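Local coordinates for protein SM80.1 Vicilin (Solanum melongena, PDB 5VF5) that probably serves as a 7S seed storage protein, a bicupin whose crystal carries copper and sodium ions at separate sites, at residues S21-S26 against V135-S140; G28-L33 against R50-E55; E144-F149 against Q178-K183; Q59-P64 against T108-N113. All coordinates share one frame; numbering follows the deposited sequence. Where two conformers were deposited one is given.

Contact 1: S21-S26 against V135-S140; sequences SRFRAS and VQEYFS. With NA (sodium ion), chain B.
The loop that follows strand 20-21 and the long connection leaving strand 120-128 meet beside strand 28-32 of the N-terminal cupin barrel, on which Arg22 and Phe23 also pack, and Arg22 seizes a backbone carbonyl. Both terminal nitrogens of its guanidinium converge end-on on Val135 O: NH1 at 2.9 Å, NH2 at 3.1 Å, the oxygen lying close to the guanidinium plane. The chain bends at chi2 (-83°) before it runs out to this acceptor, and Gln136 brings NE2 over one face of the guanidinium, 3.7 Å from Arg22 NH2. Next along, Phe23 turns its ring edge to the carboxylate of Glu137, with CE2 3.5 Å from Glu137 OE1 and the two planes only 6° apart. The same CE2 reaches the rim of the Phe139 ring, 4.0 Å from CZ. Beyond the aromatic cluster, Ala25 O binds the sodium ion at 2.4 Å, and Gly28 O with three waters completes the ion's ligands. Water 1 links this site back to the loop, donating to Phe23 O and accepting from Ala25 N. Two N-H groups on one oxygen would restrain rotation of the guanidinium, while the carboxylate lying edge-on probably gains from the positive rim of the Phe23 ring.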
# COMPACT_ATOMS: atom_id res chain seq x y z
N SER A 21 14.95 -1.05 -6.35
CA SER A 21 14.70 -2.27 -7.12
C SER A 21 15.46 -3.44 -6.51
O SER A 21 16.65 -3.34 -6.23
CB SER A 21 15.13 -2.25 -8.61
OG SER A 21 14.46 -1.31 -9.31
N ARG A 22 14.77 -4.56 -6.35
CA ARG A 22 15.39 -5.77 -5.84
C ARG A 22 16.14 -6.59 -6.89
O ARG A 22 16.96 -7.44 -6.57
CB ARG A 22 14.36 -6.63 -5.12
CG ARG A 22 14.04 -6.10 -3.70
CD ARG A 22 15.12 -6.59 -2.71
NE ARG A 22 14.97 -6.18 -1.31
CZ ARG A 22 14.29 -6.82 -0.35
NH1 ARG A 22 13.57 -7.91 -0.60
NH2 ARG A 22 14.27 -6.32 0.88
N PHE A 23 15.85 -6.31 -8.14
CA PHE A 23 16.51 -6.99 -9.27
C PHE A 23 16.40 -6.12 -10.50
O PHE A 23 15.60 -5.18 -10.54
CB PHE A 23 15.94 -8.39 -9.50
CG PHE A 23 14.41 -8.47 -9.52
CD1 PHE A 23 13.68 -7.90 -10.55
CD2 PHE A 23 13.72 -9.12 -8.52
CE1 PHE A 23 12.31 -7.98 -10.59
CE2 PHE A 23 12.34 -9.18 -8.55
CZ PHE A 23 11.64 -8.64 -9.60
N ARG A 24 17.18 -6.48 -11.52
CA ARG A 24 17.13 -5.82 -12.81
C ARG A 24 16.36 -6.68 -13.76
O ARG A 24 16.85 -7.73 -14.18
CB ARG A 24 18.55 -5.65 -13.35
CG ARG A 24 19.52 -4.98 -12.42
CD ARG A 24 19.15 -3.52 -12.25
NE ARG A 24 20.20 -2.81 -11.52
CZ ARG A 24 20.03 -2.16 -10.37
NH1 ARG A 24 18.83 -2.05 -9.80
NH2 ARG A 24 21.08 -1.58 -9.81
N ALA A 25 15.12 -6.29 -14.06
CA ALA A 25 14.27 -7.07 -14.92
C ALA A 25 13.88 -6.31 -16.17
O ALA A 25 13.57 -5.12 -16.12
CB ALA A 25 12.98 -7.48 -14.19
N SER A 26 13.84 -7.00 -17.29
CA SER A 26 13.49 -6.35 -18.53
C SER A 26 12.03 -5.94 -18.59
O SER A 26 11.71 -4.85 -19.15
CB SER A 26 13.85 -7.25 -19.71
OG SER A 26 13.13 -8.50 -19.63
N VAL A 135 12.20 -8.55 4.89
CA VAL A 135 11.37 -9.38 4.01
C VAL A 135 12.17 -9.64 2.72
O VAL A 135 12.58 -8.72 2.02
CB VAL A 135 10.06 -8.66 3.63
CG1 VAL A 135 9.13 -9.60 2.82
CG2 VAL A 135 9.36 -8.11 4.86
N GLN A 136 12.38 -10.92 2.46
CA GLN A 136 13.21 -11.40 1.38
C GLN A 136 12.43 -12.25 0.42
O GLN A 136 11.45 -12.90 0.80
CB GLN A 136 14.39 -12.22 1.95
CG GLN A 136 15.44 -11.38 2.68
CD GLN A 136 16.23 -10.47 1.76
OE1 GLN A 136 16.74 -10.91 0.75
NE2 GLN A 136 16.32 -9.19 2.11
N GLU A 137 12.88 -12.25 -0.84
CA GLU A 137 12.31 -13.10 -1.90
C GLU A 137 13.17 -14.34 -2.10
O GLU A 137 14.41 -14.27 -2.08
CB GLU A 137 12.25 -12.38 -3.25
CG GLU A 137 11.24 -11.25 -3.36
CD GLU A 137 11.28 -10.60 -4.74
OE1 GLU A 137 12.40 -10.33 -5.26
OE2 GLU A 137 10.20 -10.36 -5.30
N TYR A 138 12.49 -15.44 -2.35
CA TYR A 138 13.11 -16.73 -2.54
C TYR A 138 12.70 -17.27 -3.88
O TYR A 138 11.54 -17.75 -4.04
CB TYR A 138 12.68 -17.68 -1.42
CG TYR A 138 13.08 -17.23 -0.01
CD1 TYR A 138 12.31 -16.28 0.65
CD2 TYR A 138 14.22 -17.71 0.65
CE1 TYR A 138 12.65 -15.80 1.90
CE2 TYR A 138 14.53 -17.25 1.93
CZ TYR A 138 13.77 -16.29 2.52
OH TYR A 138 14.08 -15.83 3.80
N PHE A 139 13.57 -17.17 -4.88
CA PHE A 139 13.27 -17.66 -6.23
C PHE A 139 13.54 -19.16 -6.35
O PHE A 139 14.67 -19.62 -6.34
CB PHE A 139 14.09 -16.91 -7.29
CG PHE A 139 13.53 -15.58 -7.62
CD1 PHE A 139 12.45 -15.46 -8.47
CD2 PHE A 139 13.99 -14.45 -6.99
CE1 PHE A 139 11.85 -14.23 -8.74
CE2 PHE A 139 13.43 -13.22 -7.28
CZ PHE A 139 12.36 -13.12 -8.14
N SER A 140 12.43 -19.90 -6.47
CA SER A 140 12.44 -21.31 -6.76
C SER A 140 12.72 -21.50 -8.26
O SER A 140 13.58 -22.28 -8.66
CB SER A 140 11.12 -21.96 -6.32
OG SER A 140 10.01 -21.10 -6.62
NA NA B . 12.90 -3.12 -15.10
O HOH W 1 14.08 -3.71 -13.05
O HOH W 2 12.11 -2.62 -17.37
O HOH W 3 12.06 -1.00 -14.53

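Contact 2: G28-L33 against R50-E55; sequences GDFRIL and RVSVIE. With NA (sodium ion), chain B.
Arg31 reaches across to Glu55 with its guanidinium turned almost perpendicular to the carboxylate, the planes 84° apart. Arg31 NH1 meets Glu55 OE2 at 2.6 Å and NH2 meets OE1 at 3.0 Å, a two-nitrogen salt bridge in which both oxygens are approached from above the carboxylate plane. Arg31 NH2 also binds Asp29 OD2, on its anti side, at 2.9 Å. One arginine thereby holds two acids of like charge, a network likely to favour their ionised forms; the other oxygen of Asp29, OD1, takes a bond from Ser21 and one from water 1, a ligand of the sodium ion that Gly28 O also binds. Asp29, Arg31 and Glu55 share one face of an antiparallel pair, strands 28-32 and 49-56, in the N-terminal cupin barrel. The pair is stitched by backbone bonds such as Arg31 N to Val53 O, and strand 120-128 flanks it beyond 49-56. On the other face, Phe30 has CG anti to its own nitrogen (chi1 173°), which carries the ring over the neighbouring strand: CE1 presents the ring edge to Ser52 OG at 3.4 Å, and CD1 touches Ile54 CG1 at 3.7 Å. Toward the far end, Arg50, bent at chi2 and chi3, grips Leu33 O side-on, NE and NH2 each 2.9 Å away, while Ile32 CD1 rests over one face of its guanidinium and Gly133 O receives its NH1.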
# COMPACT_ATOMS: atom_id res chain seq x y z
N GLY A 28 9.57 -5.49 -16.20
CA GLY A 28 8.90 -4.87 -15.08
C GLY A 28 9.89 -4.52 -14.00
O GLY A 28 11.09 -4.36 -14.24
N ASP A 29 9.37 -4.38 -12.79
CA ASP A 29 10.19 -4.04 -11.65
C ASP A 29 9.50 -4.47 -10.36
O ASP A 29 8.27 -4.59 -10.30
CB ASP A 29 10.47 -2.55 -11.62
CG ASP A 29 11.68 -2.18 -10.72
OD1 ASP A 29 12.58 -3.02 -10.41
OD2 ASP A 29 11.71 -1.01 -10.34
N PHE A 30 10.31 -4.68 -9.35
CA PHE A 30 9.87 -4.88 -7.98
C PHE A 30 10.76 -4.00 -7.15
O PHE A 30 11.99 -4.24 -7.12
CB PHE A 30 10.03 -6.34 -7.55
CG PHE A 30 9.76 -6.58 -6.08
CD1 PHE A 30 8.62 -6.10 -5.48
CD2 PHE A 30 10.69 -7.26 -5.30
CE1 PHE A 30 8.36 -6.35 -4.14
CE2 PHE A 30 10.46 -7.49 -3.96
CZ PHE A 30 9.29 -7.01 -3.37
N ARG A 31 10.18 -2.99 -6.51
CA ARG A 31 10.95 -2.07 -5.71
C ARG A 31 10.36 -1.91 -4.36
O ARG A 31 9.14 -1.88 -4.22
CB ARG A 31 11.16 -0.74 -6.38
CG ARG A 31 10.00 -0.00 -6.90
CD ARG A 31 10.58 1.10 -7.82
NE ARG A 31 9.47 1.81 -8.32
CZ ARG A 31 8.82 1.55 -9.44
NH1 ARG A 31 7.79 2.29 -9.73
NH2 ARG A 31 9.24 0.60 -10.29
N ILE A 32 11.20 -1.81 -3.35
CA ILE A 32 10.78 -1.84 -1.97
C ILE A 32 11.38 -0.66 -1.23
O ILE A 32 12.54 -0.28 -1.40
CB ILE A 32 11.15 -3.17 -1.31
CG1 ILE A 32 10.58 -3.33 0.11
CG2 ILE A 32 12.63 -3.44 -1.34
CD1 ILE A 32 10.68 -4.77 0.63
N LEU A 33 10.56 -0.04 -0.41
CA LEU A 33 11.03 1.06 0.43
C LEU A 33 11.93 0.49 1.52
O LEU A 33 11.71 -0.64 1.97
CB LEU A 33 9.82 1.74 1.05
CG LEU A 33 9.91 3.12 1.55
CD1 LEU A 33 10.42 4.11 0.47
CD2 LEU A 33 8.53 3.54 2.04
N ARG A 50 6.84 -3.42 5.61
CA ARG A 50 7.48 -2.85 4.44
C ARG A 50 6.43 -2.57 3.40
O ARG A 50 5.46 -3.36 3.28
CB ARG A 50 8.52 -3.80 3.89
CG ARG A 50 9.66 -4.16 4.84
CD ARG A 50 10.59 -3.01 5.16
NE ARG A 50 11.45 -2.68 4.04
CZ ARG A 50 12.57 -3.33 3.71
NH1 ARG A 50 12.97 -4.39 4.42
NH2 ARG A 50 13.30 -2.92 2.67
N VAL A 51 6.66 -1.57 2.56
CA VAL A 51 5.84 -1.37 1.39
C VAL A 51 6.65 -1.47 0.14
O VAL A 51 7.84 -1.10 0.13
CB VAL A 51 4.95 -0.09 1.39
CG1 VAL A 51 3.90 -0.16 2.49
CG2 VAL A 51 5.77 1.16 1.48
N SER A 52 6.02 -1.94 -0.92
CA SER A 52 6.71 -2.14 -2.20
C SER A 52 5.73 -1.94 -3.35
O SER A 52 4.50 -1.86 -3.16
CB SER A 52 7.34 -3.54 -2.24
OG SER A 52 6.34 -4.55 -2.08
N VAL A 53 6.29 -1.92 -4.54
CA VAL A 53 5.53 -1.83 -5.77
C VAL A 53 6.03 -2.93 -6.72
O VAL A 53 7.22 -3.18 -6.80
CB VAL A 53 5.60 -0.43 -6.45
CG1 VAL A 53 4.95 -0.42 -7.83
CG2 VAL A 53 4.93 0.62 -5.57
N ILE A 54 5.07 -3.63 -7.36
CA ILE A 54 5.34 -4.53 -8.46
C ILE A 54 4.73 -3.93 -9.70
O ILE A 54 3.55 -3.59 -9.71
CB ILE A 54 4.72 -5.93 -8.22
CG1 ILE A 54 5.23 -6.53 -6.90
CG2 ILE A 54 5.02 -6.83 -9.42
CD1 ILE A 54 4.52 -7.79 -6.46
N GLU A 55 5.52 -3.85 -10.77
CA GLU A 55 5.10 -3.35 -12.07
C GLU A 55 5.40 -4.41 -13.11
O GLU A 55 6.53 -4.92 -13.16
CB GLU A 55 5.92 -2.13 -12.45
CG GLU A 55 5.73 -0.96 -11.57
CD GLU A 55 6.54 0.25 -12.03
OE1 GLU A 55 7.56 0.11 -12.77
OE2 GLU A 55 6.17 1.34 -11.58
NA NA B . 12.90 -3.12 -15.10
O HOH W 1 14.08 -3.71 -13.05
O HOH W 4 9.06 0.07 4.05
O HOH W 2 12.11 -2.62 -17.37
O HOH W 3 12.06 -1.00 -14.53

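Contact 3: E144-F149 against Q178-K183; sequences ENPESF and QGAIIK
Asn145 and Pro146 lean against the turn at Gly179, and the conformation of each settles what it touches. In Asn145 the amide carbon CG stands opposite the backbone N (chi1 -177°), and this brings the side-chain amide alongside the glycine: ND2 lies 3.6 Å from Gly179 CA. The polar end is held elsewhere, by a bond from ND2 to Lys177 O just ahead of the turn. The main chain of Asn145 supplies the one hydrogen bond across the contact, Gly179 N to Asn145 O at 2.9 Å. The N-H...O angle is 145°, and the donor stands well above the carbonyl plane, off the lone pairs, so the bond is probably modest in strength. Pro146 follows through a cis peptide bond. Pro146 CD lies 3.4 Å from Gly179 C, over the peptide link that follows the glycine, and Pro146 CG 4.2 Å from Ala180 CB. Gly179 itself has a positive phi of 100°, a backbone shape that glycine, lacking a side chain, adopts without strain. The contact brings together two ends of the excursion containing helices 155-162 and 166-172. One end belongs to the loop between strand 120-128 and helix 155-162; the other runs straight into strand 181-183, the edge strand beside 60-65. Pro146 also packs on Leu63 of that neighbour, and Ala180 on Phe23, which seats the junction against the cupin barrel.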
# COMPACT_ATOMS: atom_id res chain seq x y z
N GLU A 144 20.69 -19.02 -13.46
CA GLU A 144 21.77 -18.06 -13.27
C GLU A 144 21.21 -16.68 -12.91
O GLU A 144 21.77 -15.98 -12.06
CB GLU A 144 22.65 -17.96 -14.52
CG GLU A 144 23.61 -19.14 -14.58
CD GLU A 144 24.51 -19.11 -15.78
OE1 GLU A 144 24.55 -18.05 -16.45
OE2 GLU A 144 25.17 -20.16 -16.00
N ASN A 145 20.12 -16.29 -13.57
CA ASN A 145 19.53 -14.97 -13.37
C ASN A 145 18.01 -15.00 -13.63
O ASN A 145 17.59 -15.26 -14.78
CB ASN A 145 20.20 -13.99 -14.32
CG ASN A 145 19.69 -12.61 -14.13
OD1 ASN A 145 19.51 -12.17 -12.99
ND2 ASN A 145 19.40 -11.92 -15.23
N PRO A 146 17.16 -14.78 -12.59
CA PRO A 146 17.55 -14.65 -11.19
C PRO A 146 18.15 -15.94 -10.66
O PRO A 146 17.89 -17.02 -11.20
CB PRO A 146 16.22 -14.34 -10.50
CG PRO A 146 15.24 -15.12 -11.28
CD PRO A 146 15.74 -15.14 -12.71
N GLU A 147 19.00 -15.84 -9.63
CA GLU A 147 19.58 -17.02 -9.03
C GLU A 147 18.48 -17.82 -8.37
O GLU A 147 17.73 -17.28 -7.56
CB GLU A 147 20.65 -16.64 -8.01
CG GLU A 147 21.41 -17.80 -7.43
CD GLU A 147 22.45 -17.29 -6.46
OE1 GLU A 147 23.31 -16.47 -6.86
OE2 GLU A 147 22.35 -17.69 -5.30
N SER A 148 18.37 -19.10 -8.74
CA SER A 148 17.47 -20.00 -8.06
C SER A 148 18.09 -20.47 -6.77
O SER A 148 19.27 -20.84 -6.74
CB SER A 148 17.16 -21.23 -8.91
OG SER A 148 16.37 -22.18 -8.20
N PHE A 149 17.31 -20.53 -5.71
CA PHE A 149 17.83 -21.08 -4.45
C PHE A 149 18.21 -22.54 -4.53
O PHE A 149 18.92 -23.04 -3.68
CB PHE A 149 16.94 -20.78 -3.23
CG PHE A 149 15.54 -21.34 -3.32
CD1 PHE A 149 15.29 -22.72 -3.36
CD2 PHE A 149 14.47 -20.51 -3.28
CE1 PHE A 149 14.00 -23.21 -3.39
CE2 PHE A 149 13.17 -21.00 -3.29
CZ PHE A 149 12.95 -22.36 -3.34
N GLN A 178 17.50 -14.74 -18.13
CA GLN A 178 16.78 -13.58 -18.63
C GLN A 178 16.25 -12.66 -17.52
O GLN A 178 15.80 -11.58 -17.82
CB GLN A 178 15.61 -14.04 -19.50
CG GLN A 178 15.97 -14.98 -20.64
CD GLN A 178 14.75 -15.63 -21.25
OE1 GLN A 178 14.31 -15.18 -22.30
NE2 GLN A 178 14.13 -16.67 -20.55
N GLY A 179 16.27 -13.11 -16.26
CA GLY A 179 15.84 -12.31 -15.14
C GLY A 179 14.44 -12.62 -14.66
O GLY A 179 13.81 -13.56 -15.13
N ALA A 180 13.98 -11.84 -13.67
CA ALA A 180 12.83 -12.26 -12.87
C ALA A 180 11.47 -11.94 -13.49
O ALA A 180 10.46 -12.49 -13.06
CB ALA A 180 12.90 -11.61 -11.49
N ILE A 181 11.41 -10.98 -14.41
CA ILE A 181 10.19 -10.62 -15.10
C ILE A 181 10.50 -10.53 -16.58
O ILE A 181 11.35 -9.72 -17.02
CB ILE A 181 9.55 -9.28 -14.62
CG1 ILE A 181 9.46 -9.23 -13.08
CG2 ILE A 181 8.19 -9.10 -15.27
CD1 ILE A 181 9.01 -7.88 -12.53
N ILE A 182 9.87 -11.41 -17.36
CA ILE A 182 10.27 -11.68 -18.73
C ILE A 182 9.06 -11.65 -19.65
O ILE A 182 7.88 -11.59 -19.20
CB ILE A 182 11.02 -13.03 -18.81
CG1 ILE A 182 10.11 -14.21 -18.46
CG2 ILE A 182 12.30 -13.01 -18.01
CD1 ILE A 182 10.73 -15.57 -18.71
N LYS A 183 9.32 -11.75 -20.95
CA LYS A 183 8.24 -11.82 -21.91
C LYS A 183 7.42 -13.09 -21.74
O LYS A 183 7.97 -14.14 -21.56
CB LYS A 183 8.82 -11.77 -23.33
CG LYS A 183 7.79 -11.73 -24.43
CD LYS A 183 8.53 -11.59 -25.74
CE LYS A 183 7.75 -10.82 -26.81
NZ LYS A 183 8.63 -10.19 -27.75

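Contact 4: Q59-P64 against T108-N113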
# COMPACT_ATOMS: atom_id res chain seq x y z
N GLN A 59 2.18 -8.15 -21.51
CA GLN A 59 2.64 -9.47 -22.04
C GLN A 59 3.92 -9.89 -21.31
O GLN A 59 4.95 -10.17 -21.93
CB GLN A 59 2.84 -9.43 -23.56
CG GLN A 59 1.57 -9.11 -24.31
CD GLN A 59 1.75 -8.94 -25.81
OE1 GLN A 59 2.87 -8.76 -26.31
NE2 GLN A 59 0.64 -8.96 -26.52
N SER A 60 3.83 -9.93 -19.98
CA SER A 60 4.98 -10.23 -19.14
C SER A 60 4.63 -11.24 -18.04
O SER A 60 3.45 -11.45 -17.70
CB SER A 60 5.54 -8.94 -18.56
OG SER A 60 4.76 -8.53 -17.51
N PHE A 61 5.67 -11.88 -17.51
CA PHE A 61 5.55 -12.99 -16.56
C PHE A 61 6.62 -12.83 -15.49
O PHE A 61 7.80 -12.75 -15.81
CB PHE A 61 5.75 -14.31 -17.30
CG PHE A 61 5.77 -15.53 -16.42
CD1 PHE A 61 4.59 -16.05 -15.92
CD2 PHE A 61 6.94 -16.18 -16.13
CE1 PHE A 61 4.61 -17.15 -15.15
CE2 PHE A 61 6.95 -17.32 -15.35
CZ PHE A 61 5.78 -17.81 -14.89
N MET A 62 6.21 -12.79 -14.22
CA MET A 62 7.13 -12.80 -13.08
C MET A 62 7.31 -14.23 -12.59
O MET A 62 6.32 -14.91 -12.27
CB MET A 62 6.69 -11.89 -11.94
CG MET A 62 7.70 -11.88 -10.80
SD MET A 62 7.18 -10.76 -9.52
CE MET A 62 8.66 -10.74 -8.48
N LEU A 63 8.55 -14.67 -12.49
CA LEU A 63 8.90 -16.04 -12.19
C LEU A 63 8.46 -16.47 -10.78
O LEU A 63 8.45 -15.67 -9.86
CB LEU A 63 10.42 -16.22 -12.24
CG LEU A 63 11.01 -16.59 -13.57
CD1 LEU A 63 10.51 -15.87 -14.76
CD2 LEU A 63 12.50 -16.70 -13.54
N PRO A 64 8.15 -17.77 -10.61
CA PRO A 64 7.80 -18.31 -9.29
C PRO A 64 8.79 -17.99 -8.19
O PRO A 64 10.03 -18.20 -8.33
CB PRO A 64 7.71 -19.80 -9.55
CG PRO A 64 7.23 -19.91 -10.97
CD PRO A 64 7.84 -18.73 -11.69
N THR A 108 4.18 -19.67 -2.80
CA THR A 108 4.87 -19.54 -4.10
C THR A 108 3.93 -18.95 -5.12
O THR A 108 2.85 -19.53 -5.38
CB THR A 108 5.44 -20.88 -4.57
OG1 THR A 108 6.39 -21.35 -3.63
CG2 THR A 108 6.08 -20.77 -5.92
N ILE A 109 4.28 -17.80 -5.63
CA ILE A 109 3.46 -17.11 -6.58
C ILE A 109 4.19 -16.83 -7.89
O ILE A 109 5.42 -16.67 -7.93
CB ILE A 109 2.89 -15.80 -6.04
CG1 ILE A 109 3.94 -14.74 -5.86
CG2 ILE A 109 2.09 -16.03 -4.76
CD1 ILE A 109 3.37 -13.35 -5.69
N HIS A 110 3.41 -16.74 -8.97
CA HIS A 110 3.85 -16.14 -10.20
C HIS A 110 2.79 -15.19 -10.71
O HIS A 110 1.60 -15.31 -10.32
CB HIS A 110 4.36 -17.18 -11.23
CG HIS A 110 3.36 -18.20 -11.66
ND1 HIS A 110 2.44 -17.95 -12.64
CD2 HIS A 110 3.24 -19.51 -11.34
CE1 HIS A 110 1.76 -19.06 -12.89
NE2 HIS A 110 2.23 -20.03 -12.12
N LEU A 111 3.20 -14.24 -11.55
CA LEU A 111 2.28 -13.19 -12.02
C LEU A 111 2.37 -13.09 -13.53
O LEU A 111 3.46 -13.25 -14.10
CB LEU A 111 2.66 -11.84 -11.42
CG LEU A 111 2.54 -11.64 -9.91
CD1 LEU A 111 3.16 -10.32 -9.51
CD2 LEU A 111 1.10 -11.71 -9.45
N LEU A 112 1.23 -12.79 -14.14
CA LEU A 112 1.13 -12.67 -15.58
C LEU A 112 0.33 -11.43 -15.94
O LEU A 112 -0.81 -11.28 -15.48
CB LEU A 112 0.41 -13.91 -16.14
CG LEU A 112 0.09 -13.95 -17.62
CD1 LEU A 112 1.39 -13.97 -18.41
CD2 LEU A 112 -0.78 -15.17 -17.91
N ASN A 113 0.87 -10.58 -16.79
CA ASN A 113 0.11 -9.49 -17.36
C ASN A 113 -0.16 -9.92 -18.81
O ASN A 113 0.75 -9.94 -19.61
CB ASN A 113 0.88 -8.17 -17.31
CG ASN A 113 0.09 -6.99 -17.90
OD1 ASN A 113 -1.06 -7.17 -18.33
ND2 ASN A 113 0.68 -5.79 -17.88
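The rings of Phe61 and His110 meet obliquely, their planes 50° apart and their centroids 5.2 Å from each other. His110 ND1 approaches the edge of the phenylalanine ring, 3.4 Å from CE1, while Pro64 CG comes in obliquely on the same side of the imidazole plane, 4.0 Å from His110 CD2. Both rings ride on an antiparallel pair of the N-terminal cupin barrel, strands 60-65 and 108-113, and helix 186-192 covers them through Ile192. The imidazole reaches this place because its CG sits between the backbone N and the carbonyl carbon (chi1 60°), whereas Phe61 swings CG anti to its nitrogen (chi1 176°) and lays its ring across toward the histidine. Leu112, also on this face, sends CD1 to 3.3 Å from Ser60 O. The opposite face carries Met62 and Leu111, side by side and pointing the same way, with SD 4.0 Å from Leu111 CD1. Ile181 of the next strand packs on the methionine. Between the strands the backbone bonds are uneven: Met62 N to Leu111 O spans 2.8 Å, but the return bond from Leu111 N to Met62 O is longer. At the far end Gln59 and Ser60 both face Asn113 in a G1 beta bulge. The Asn113 amide is anchored outside the pair, ND2 to Glu118 O and Leu56 O and OD1 to Asp115 N, and its CB passes 3.9 Å from Ser60 OG.

Overall arrangement
All four contacts gather around the N-terminal cupin barrel, whereas the copper site belongs to the second cupin. Contact 2 belongs to one of the barrel's sheets and contact 4 to the other, their centres about 14 Å apart, with Ile54 and Leu111 touching between them. Along the chain contact 2 closes before contact 4 opens; both fall within the span that contact 1 joins end to end, and contact 3 comes last. Contact 1 touches both sheets, its centre about 10 Å from that of contact 2, with which it shares the sodium ion. Contact 3, centre to centre about 8 Å from contact 1, adds strand 181-183 beside 60-65, tying the helical excursion back to the barrel.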